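Local coordinates for protein transcriptional regulator, LacI family (Burkholderia phymatum, PDB 2RGY) that probably regulates transcription as a LacI-family regulator, its periplasmic-binding-protein-like fold being of the kind that senses small sugar-like effectors, at residues G116-A121 against V272-R277; A132-P137 against Y177-Q182; R146-F151 against I159-V164. All coordinates share one frame; numbering follows the deposited sequence.

How the interactions relate
All three contacts lie in the subdomain built on the six-stranded mixed sheet. Interaction 2 is a buried contact in which strand 131-135 meets helix 173-186 through apolar groups and one threonine oxygen. Interaction 1 is partly buried, its side-chain contacts apolar and no hydrogen bond crossing, and sets helix 112-125 against the sheet's last strand, 273-275. Interaction 3, farther from the centre of the chain, adds charge and water: a salt bridge, an arginine side chain laid over a phenylalanine ring and two bridging waters join helix 141-155 to the loop that follows it. Phe150 ties them together, its CD1 3.4 Å from Ala120 CB of interaction 1 and its CE2 3.3 Å from Val133 CG2 on the strand of interaction 2.

Interaction 1: G116-A121 against V272-R277; sequences GELAAA and VTVSMR
Leu118 carries nearly the whole of this contact, pushing its side chain from helix 112-125 against Val272 and Val274. The tight part lies at its two ends. At the far end, Leu118 CD1 sits 3.4 Å from Val272 O and 3.6 Å from Val272 CG1, so the leucine and valine meet tip to tip. At the near end, Leu118 CB rests 3.7 Å from Val274 CG2. With CG turned beside the backbone N (chi1 -69°) and an extended chi2 of 177°, the leucine delivers CD1 to residue 272. Between them Leu118 CD1 passes Thr273 CA at 3.9 Å, touching the strand's backbone. The loose side begins with Thr273, whose CB points away from the helix into an exposed position. No hydrogen bond crosses, and the two segments together bury 157 Å². The strand draws its polar support from its other neighbour: Thr273 and Ser275 make backbone hydrogen bonds with His241 and Ser239 of the antiparallel strand 238-241. The contact therefore fastens helix 112-125 over the terminal strand 273-275 of the mixed sheet, with helix 141-155 packed on another side of the same helix through Ala120.

Interaction 2: A132-P137 against Y177-Q182; sequences AVISGP and YAATCQ
Ile134 meets Ala179 and Thr180 where strand 131-135 faces helix 173-186, the CA atoms of Ile134 and Ala179 lying 6.6 Å apart. Its CB points toward the helix and splits into two branches. The short one, CG2, ends 3.6 Å from Ala179 CB, a methyl-to-methyl contact. The longer branch leaves through CG1, which lies beside the backbone N (chi1 -70°), and an extended chi2 of 177° carries CD1 onward to the next helical residue. There Ile134 CD1 approaches Thr180 OG1 to 3.4 Å and Thr180 N to 3.8 Å, while still lying 4.2 Å from Ala179 CB. The isoleucine and threonine side chains cross obliquely. Although the hydroxyl touches a methyl, its polar need is met within the helix by a hydrogen bond to Gly176 O. No hydrogen bond spans the two segments, and all three touching residues are buried; the contact is methyl packing, with one hydroxyl whose bond stays in its own helix. Ala179 also packs on Ile167, and Thr180 on Ala204 and Phe208, so the helix packs on the sheet and also against helix 198-210. Parallel strands covered by helices in this way are characteristic of the Rossmann-like alpha/beta subdomains of periplasmic-binding-protein folds.

Interaction 3: R146-F151 against I159-V164; sequences RLDGFF and IARDSV
Arg161 lies across the ring of Phe151 and reaches Asp148, closing the helix-to-strand connection of an alpha/beta subdomain: helix 141-155 folds against the loop that leads to strand 166-168. Aromatic packing dominates. Arg161 CG stands over the Phe151 face, 3.7 Å from the ring centroid and 12° off its normal, a CH-pi contact. Farther along, the guanidinium is laid over the ring's rim, its plane tilted 28° from that of the ring, with Arg161 NE 3.5 Å from Phe151 CD2. The opposite ring face is covered by Phe150, so Phe151 is held between two residues. At the ring's edge and in its plane, Val164 CB adds an apolar contact, 3.8 Å from Phe151 CE1. The ionic part continues from the same arginine. Its CG is anti to the backbone N (chi1 176°), and the chain stays extended to NE, which carries the guanidinium along the ring to its CD2 side, where it meets the aspartate. There Arg161 NH1 gives a nearly straight salt-bridge hydrogen bond to Asp148 OD1, 3.3 Å long; the acceptor lies in the guanidinium plane, but the donor comes from above the carboxylate. Water completes the account. One molecule joins the backbone carbonyls of Phe151 and Ile159. Another is the second link between the charges, donating to Asp148 OD1 and accepting from Arg161 NH2 at 2.7 Å.

Interaction 1: G116-A121 against V272-R277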
loop_
_atom_site.group_PDB
_atom_site.type_symbol
_atom_site.label_atom_id
_atom_site.label_comp_id
_atom_site.label_asym_id
_atom_site.label_seq_id
_atom_site.Cartn_x
_atom_site.Cartn_y
_atom_site.Cartn_z
ATOM N N GLY A 116 16.190 9.193 14.001
ATOM C CA GLY A 116 17.344 8.317 13.893
ATOM C C GLY A 116 17.943 8.059 15.266
ATOM O O GLY A 116 18.360 6.946 15.581
ATOM N N GLU A 117 17.968 9.098 16.091
ATOM C CA GLU A 117 18.505 9.010 17.442
ATOM C C GLU A 117 17.784 7.918 18.232
ATOM O O GLU A 117 18.425 7.077 18.859
ATOM C CB GLU A 117 18.352 10.368 18.125
ATOM C CG GLU A 117 18.789 10.434 19.563
ATOM C CD GLU A 117 18.609 11.828 20.130
ATOM O OE1 GLU A 117 17.761 12.003 21.043
ATOM O OE2 GLU A 117 19.309 12.750 19.646
ATOM N N LEU A 118 16.453 7.923 18.177
ATOM C CA LEU A 118 15.636 6.937 18.888
ATOM C C LEU A 118 15.883 5.507 18.387
ATOM O O LEU A 118 15.849 4.560 19.165
ATOM C CB LEU A 118 14.147 7.281 18.748
ATOM C CG LEU A 118 13.640 8.533 19.472
ATOM C CD1 LEU A 118 12.175 8.764 19.156
ATOM C CD2 LEU A 118 13.820 8.371 20.963
ATOM N N ALA A 119 16.127 5.359 17.092
ATOM C CA ALA A 119 16.384 4.050 16.520
ATOM C C ALA A 119 17.672 3.497 17.113
ATOM O O ALA A 119 17.732 2.341 17.529
ATOM C CB ALA A 119 16.509 4.154 15.009
ATOM N N ALA A 120 18.703 4.330 17.147
ATOM C CA ALA A 120 19.978 3.912 17.697
ATOM C C ALA A 120 19.850 3.594 19.184
ATOM O O ALA A 120 20.345 2.570 19.643
ATOM C CB ALA A 120 21.030 4.996 17.479
ATOM N N ALA A 121 19.183 4.467 19.933
ATOM C CA ALA A 121 19.021 4.273 21.371
ATOM C C ALA A 121 18.267 3.000 21.702
ATOM O O ALA A 121 18.565 2.340 22.697
ATOM C CB ALA A 121 18.310 5.468 21.986
ATOM N N VAL A 272 8.044 12.292 17.984
ATOM C CA VAL A 272 8.407 11.055 17.334
ATOM C C VAL A 272 8.662 10.121 18.518
ATOM O O VAL A 272 9.263 10.517 19.523
ATOM C CB VAL A 272 9.678 11.232 16.494
ATOM C CG1 VAL A 272 10.815 11.647 17.390
ATOM C CG2 VAL A 272 10.017 9.945 15.769
ATOM N N THR A 273 8.166 8.900 18.419
ATOM C CA THR A 273 8.336 7.922 19.480
ATOM C C THR A 273 8.689 6.584 18.845
ATOM O O THR A 273 8.792 6.476 17.618
ATOM C CB THR A 273 7.040 7.741 20.277
ATOM O OG1 THR A 273 5.980 7.400 19.376
ATOM C CG2 THR A 273 6.680 9.031 21.025
ATOM N N VAL A 274 8.885 5.567 19.674
ATOM C CA VAL A 274 9.204 4.248 19.156
ATOM C C VAL A 274 8.085 3.278 19.475
ATOM O O VAL A 274 7.658 3.160 20.623
ATOM C CB VAL A 274 10.513 3.707 19.740
ATOM C CG1 VAL A 274 10.718 2.275 19.308
ATOM C CG2 VAL A 274 11.672 4.549 19.252
ATOM N N SER A 275 7.596 2.598 18.447
ATOM C CA SER A 275 6.538 1.627 18.635
ATOM C C SER A 275 7.202 0.280 18.880
ATOM O O SER A 275 7.621 -0.396 17.947
ATOM C CB SER A 275 5.645 1.581 17.397
ATOM O OG SER A 275 5.062 2.854 17.182
HETATM N N MSE A 276 7.315 -0.086 20.150
HETATM C CA MSE A 276 7.950 -1.340 20.529
HETATM C C MSE A 276 7.060 -2.531 20.239
HETATM O O MSE A 276 5.945 -2.623 20.753
HETATM C CB MSE A 276 8.306 -1.337 22.022
HETATM C CG MSE A 276 9.547 -0.539 22.406
HETATM SE SE MSE A 276 11.122 -1.181 21.744
HETATM C CE MSE A 276 10.992 -2.905 22.103
ATOM N N ARG A 277 7.553 -3.443 19.411
ATOM C CA ARG A 277 6.785 -4.636 19.086
ATOM C C ARG A 277 7.623 -5.857 19.412
ATOM O O ARG A 277 8.133 -5.951 20.527
ATOM C CB ARG A 277 6.337 -4.595 17.619
ATOM C CG ARG A 277 5.449 -3.374 17.339
ATOM C CD ARG A 277 4.425 -3.630 16.249
ATOM N NE ARG A 277 3.511 -2.501 16.058
ATOM C CZ ARG A 277 3.839 -1.358 15.464
ATOM N NH1 ARG A 277 5.067 -1.176 14.996
ATOM N NH2 ARG A 277 2.936 -0.397 15.329
#

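Interaction 2: A132-P137 against Y177-Q182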
loop_
_atom_site.group_PDB
_atom_site.type_symbol
_atom_site.label_atom_id
_atom_site.label_comp_id
_atom_site.label_asym_id
_atom_site.label_seq_id
_atom_site.Cartn_x
_atom_site.Cartn_y
_atom_site.Cartn_z
ATOM N N ALA A 132 24.271 -2.499 12.151
ATOM C CA ALA A 132 24.331 -2.387 10.700
ATOM C C ALA A 132 23.166 -1.504 10.246
ATOM O O ALA A 132 22.155 -1.399 10.937
ATOM C CB ALA A 132 24.233 -3.778 10.054
ATOM N N VAL A 133 23.305 -0.875 9.084
ATOM C CA VAL A 133 22.253 -0.009 8.574
ATOM C C VAL A 133 21.971 -0.170 7.081
ATOM O O VAL A 133 22.889 -0.282 6.273
ATOM C CB VAL A 133 22.586 1.478 8.805
ATOM C CG1 VAL A 133 21.455 2.338 8.274
ATOM C CG2 VAL A 133 22.833 1.754 10.288
ATOM N N ILE A 134 20.690 -0.190 6.732
ATOM C CA ILE A 134 20.261 -0.268 5.341
ATOM C C ILE A 134 19.484 1.031 5.181
ATOM O O ILE A 134 18.413 1.188 5.760
ATOM C CB ILE A 134 19.323 -1.468 5.088
ATOM C CG1 ILE A 134 20.114 -2.777 5.181
ATOM C CG2 ILE A 134 18.675 -1.333 3.712
ATOM C CD1 ILE A 134 19.263 -4.015 5.019
ATOM N N SER A 135 20.030 1.972 4.418
ATOM C CA SER A 135 19.363 3.257 4.257
ATOM C C SER A 135 18.722 3.508 2.904
ATOM O O SER A 135 18.706 2.639 2.027
ATOM C CB SER A 135 20.344 4.394 4.556
ATOM O OG SER A 135 21.114 4.743 3.410
ATOM N N GLY A 136 18.172 4.714 2.765
ATOM C CA GLY A 136 17.566 5.115 1.517
ATOM C C GLY A 136 18.655 5.826 0.750
ATOM O O GLY A 136 19.812 5.801 1.173
ATOM N N PRO A 137 18.336 6.460 -0.385
ATOM C CA PRO A 137 19.376 7.155 -1.140
ATOM C C PRO A 137 20.076 8.219 -0.306
ATOM O O PRO A 137 19.446 8.936 0.475
ATOM C CB PRO A 137 18.612 7.750 -2.326
ATOM C CG PRO A 137 17.192 7.842 -1.834
ATOM C CD PRO A 137 17.030 6.570 -1.054
ATOM N N TYR A 177 15.542 -5.954 -0.005
ATOM C CA TYR A 177 15.910 -7.361 -0.088
ATOM C C TYR A 177 17.345 -7.510 -0.572
ATOM O O TYR A 177 18.139 -8.255 0.008
ATOM C CB TYR A 177 14.981 -8.110 -1.044
ATOM C CG TYR A 177 15.237 -9.598 -1.089
ATOM C CD1 TYR A 177 14.820 -10.426 -0.047
ATOM C CD2 TYR A 177 15.897 -10.182 -2.176
ATOM C CE1 TYR A 177 15.052 -11.802 -0.088
ATOM C CE2 TYR A 177 16.138 -11.554 -2.224
ATOM C CZ TYR A 177 15.712 -12.359 -1.176
ATOM O OH TYR A 177 15.960 -13.721 -1.201
ATOM N N ALA A 178 17.668 -6.787 -1.638
ATOM C CA ALA A 178 19.000 -6.823 -2.218
ATOM C C ALA A 178 20.039 -6.274 -1.241
ATOM O O ALA A 178 21.170 -6.763 -1.173
ATOM C CB ALA A 178 19.020 -6.010 -3.512
ATOM N N ALA A 179 19.656 -5.253 -0.481
ATOM C CA ALA A 179 20.581 -4.652 0.467
ATOM C C ALA A 179 20.863 -5.610 1.620
ATOM O O ALA A 179 21.987 -5.667 2.122
ATOM C CB ALA A 179 20.013 -3.337 0.987
ATOM N N THR A 180 19.850 -6.371 2.033
ATOM C CA THR A 180 20.048 -7.319 3.122
ATOM C C THR A 180 21.001 -8.409 2.639
ATOM O O THR A 180 21.911 -8.817 3.366
ATOM C CB THR A 180 18.720 -7.964 3.599
ATOM O OG1 THR A 180 17.827 -6.944 4.076
ATOM C CG2 THR A 180 18.990 -8.929 4.742
ATOM N N CYS A 181 20.803 -8.866 1.407
ATOM C CA CYS A 181 21.670 -9.897 0.847
ATOM C C CYS A 181 23.114 -9.406 0.766
ATOM O O CYS A 181 24.044 -10.125 1.129
ATOM C CB CYS A 181 21.182 -10.303 -0.547
ATOM S SG CYS A 181 19.612 -11.165 -0.504
ATOM N N GLN A 182 23.298 -8.180 0.289
ATOM C CA GLN A 182 24.630 -7.613 0.171
ATOM C C GLN A 182 25.295 -7.574 1.550
ATOM O O GLN A 182 26.491 -7.849 1.681
ATOM C CB GLN A 182 24.556 -6.203 -0.420
ATOM C CG GLN A 182 25.923 -5.584 -0.726
ATOM C CD GLN A 182 25.833 -4.150 -1.244
ATOM O OE1 GLN A 182 25.080 -3.854 -2.177
ATOM N NE2 GLN A 182 26.612 -3.255 -0.645
#

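Interaction 3: R146-F151 against I159-V164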
loop_
_atom_site.group_PDB
_atom_site.type_symbol
_atom_site.label_atom_id
_atom_site.label_comp_id
_atom_site.label_asym_id
_atom_site.label_seq_id
_atom_site.Cartn_x
_atom_site.Cartn_y
_atom_site.Cartn_z
ATOM N N ARG A 146 18.197 11.470 9.164
ATOM C CA ARG A 146 17.798 10.266 9.865
ATOM C C ARG A 146 19.087 9.548 10.295
ATOM O O ARG A 146 19.238 9.132 11.447
ATOM C CB ARG A 146 16.998 9.404 8.893
ATOM C CG ARG A 146 16.291 8.222 9.472
ATOM C CD ARG A 146 15.349 7.667 8.403
ATOM N NE ARG A 146 14.626 8.756 7.734
ATOM C CZ ARG A 146 13.637 8.594 6.860
ATOM N NH1 ARG A 146 13.226 7.377 6.526
ATOM N NH2 ARG A 146 13.059 9.656 6.312
ATOM N N LEU A 147 20.014 9.404 9.355
ATOM C CA LEU A 147 21.292 8.753 9.629
ATOM C C LEU A 147 22.141 9.612 10.561
ATOM O O LEU A 147 22.816 9.096 11.446
ATOM C CB LEU A 147 22.073 8.519 8.333
ATOM C CG LEU A 147 21.507 7.562 7.284
ATOM C CD1 LEU A 147 22.484 7.484 6.117
ATOM C CD2 LEU A 147 21.283 6.176 7.890
ATOM N N ASP A 148 22.131 10.923 10.348
ATOM C CA ASP A 148 22.911 11.815 11.191
ATOM C C ASP A 148 22.542 11.602 12.658
ATOM O O ASP A 148 23.420 11.424 13.499
ATOM C CB ASP A 148 22.667 13.266 10.787
ATOM C CG ASP A 148 23.481 13.677 9.575
ATOM O OD1 ASP A 148 24.052 12.793 8.884
ATOM O OD2 ASP A 148 23.546 14.894 9.308
ATOM N N GLY A 149 21.244 11.618 12.952
ATOM C CA GLY A 149 20.782 11.411 14.315
ATOM C C GLY A 149 21.167 10.036 14.824
ATOM O O GLY A 149 21.533 9.867 15.990
ATOM N N PHE A 150 21.076 9.044 13.951
ATOM C CA PHE A 150 21.435 7.682 14.322
ATOM C C PHE A 150 22.901 7.645 14.761
ATOM O O PHE A 150 23.227 7.136 15.832
ATOM C CB PHE A 150 21.248 6.757 13.121
ATOM C CG PHE A 150 21.574 5.322 13.404
ATOM C CD1 PHE A 150 20.674 4.511 14.095
ATOM C CD2 PHE A 150 22.770 4.767 12.953
ATOM C CE1 PHE A 150 20.960 3.156 14.325
ATOM C CE2 PHE A 150 23.066 3.422 13.176
ATOM C CZ PHE A 150 22.156 2.613 13.863
ATOM N N PHE A 151 23.777 8.196 13.928
ATOM C CA PHE A 151 25.196 8.191 14.229
ATOM C C PHE A 151 25.645 9.129 15.335
ATOM O O PHE A 151 26.710 8.917 15.909
ATOM C CB PHE A 151 25.991 8.421 12.953
ATOM C CG PHE A 151 25.947 7.247 12.017
ATOM C CD1 PHE A 151 26.536 6.038 12.386
ATOM C CD2 PHE A 151 25.289 7.331 10.790
ATOM C CE1 PHE A 151 26.475 4.913 11.546
ATOM C CE2 PHE A 151 25.214 6.221 9.931
ATOM C CZ PHE A 151 25.808 5.006 10.310
ATOM N N ILE A 159 30.923 4.657 19.472
ATOM C CA ILE A 159 30.875 3.889 18.237
ATOM C C ILE A 159 31.051 4.806 17.031
ATOM O O ILE A 159 30.220 5.673 16.766
ATOM C CB ILE A 159 29.553 3.114 18.122
ATOM C CG1 ILE A 159 29.404 2.174 19.324
ATOM C CG2 ILE A 159 29.541 2.304 16.834
ATOM C CD1 ILE A 159 28.125 1.393 19.331
ATOM N N ALA A 160 32.147 4.606 16.308
ATOM C CA ALA A 160 32.466 5.427 15.149
ATOM C C ALA A 160 31.608 5.121 13.930
ATOM O O ALA A 160 31.428 3.962 13.551
ATOM C CB ALA A 160 33.948 5.278 14.797
ATOM N N ARG A 161 31.081 6.175 13.320
ATOM C CA ARG A 161 30.246 6.037 12.134
ATOM C C ARG A 161 30.938 5.153 11.089
ATOM O O ARG A 161 30.308 4.287 10.470
ATOM C CB ARG A 161 29.958 7.429 11.551
ATOM C CG ARG A 161 29.178 7.452 10.239
ATOM C CD ARG A 161 28.503 8.808 10.034
ATOM N NE ARG A 161 27.723 8.853 8.803
ATOM C CZ ARG A 161 26.693 9.669 8.597
ATOM N NH1 ARG A 161 26.305 10.523 9.542
ATOM N NH2 ARG A 161 26.042 9.625 7.444
ATOM N N ASP A 162 32.244 5.360 10.921
ATOM C CA ASP A 162 33.026 4.623 9.932
ATOM C C ASP A 162 33.148 3.115 10.117
ATOM O O ASP A 162 33.506 2.408 9.177
ATOM C CB ASP A 162 34.436 5.230 9.801
ATOM C CG ASP A 162 35.196 5.267 11.118
ATOM O OD1 ASP A 162 34.984 4.368 11.965
ATOM O OD2 ASP A 162 36.036 6.190 11.303
ATOM N N SER A 163 32.852 2.616 11.309
ATOM C CA SER A 163 32.958 1.181 11.573
ATOM C C SER A 163 31.628 0.449 11.420
ATOM O O SER A 163 31.544 -0.751 11.669
ATOM C CB SER A 163 33.467 0.948 12.992
ATOM O OG SER A 163 32.511 1.433 13.921
ATOM N N VAL A 164 30.589 1.166 11.014
ATOM C CA VAL A 164 29.270 0.553 10.874
ATOM C C VAL A 164 28.890 0.240 9.431
ATOM O O VAL A 164 28.830 1.135 8.590
ATOM C CB VAL A 164 28.180 1.475 11.484
ATOM C CG1 VAL A 164 26.792 0.889 11.252
ATOM C CG2 VAL A 164 28.437 1.661 12.968
HETATM O O HOH W 1 24.001 11.328 6.825
HETATM O O HOH W 2 28.751 7.273 14.947
#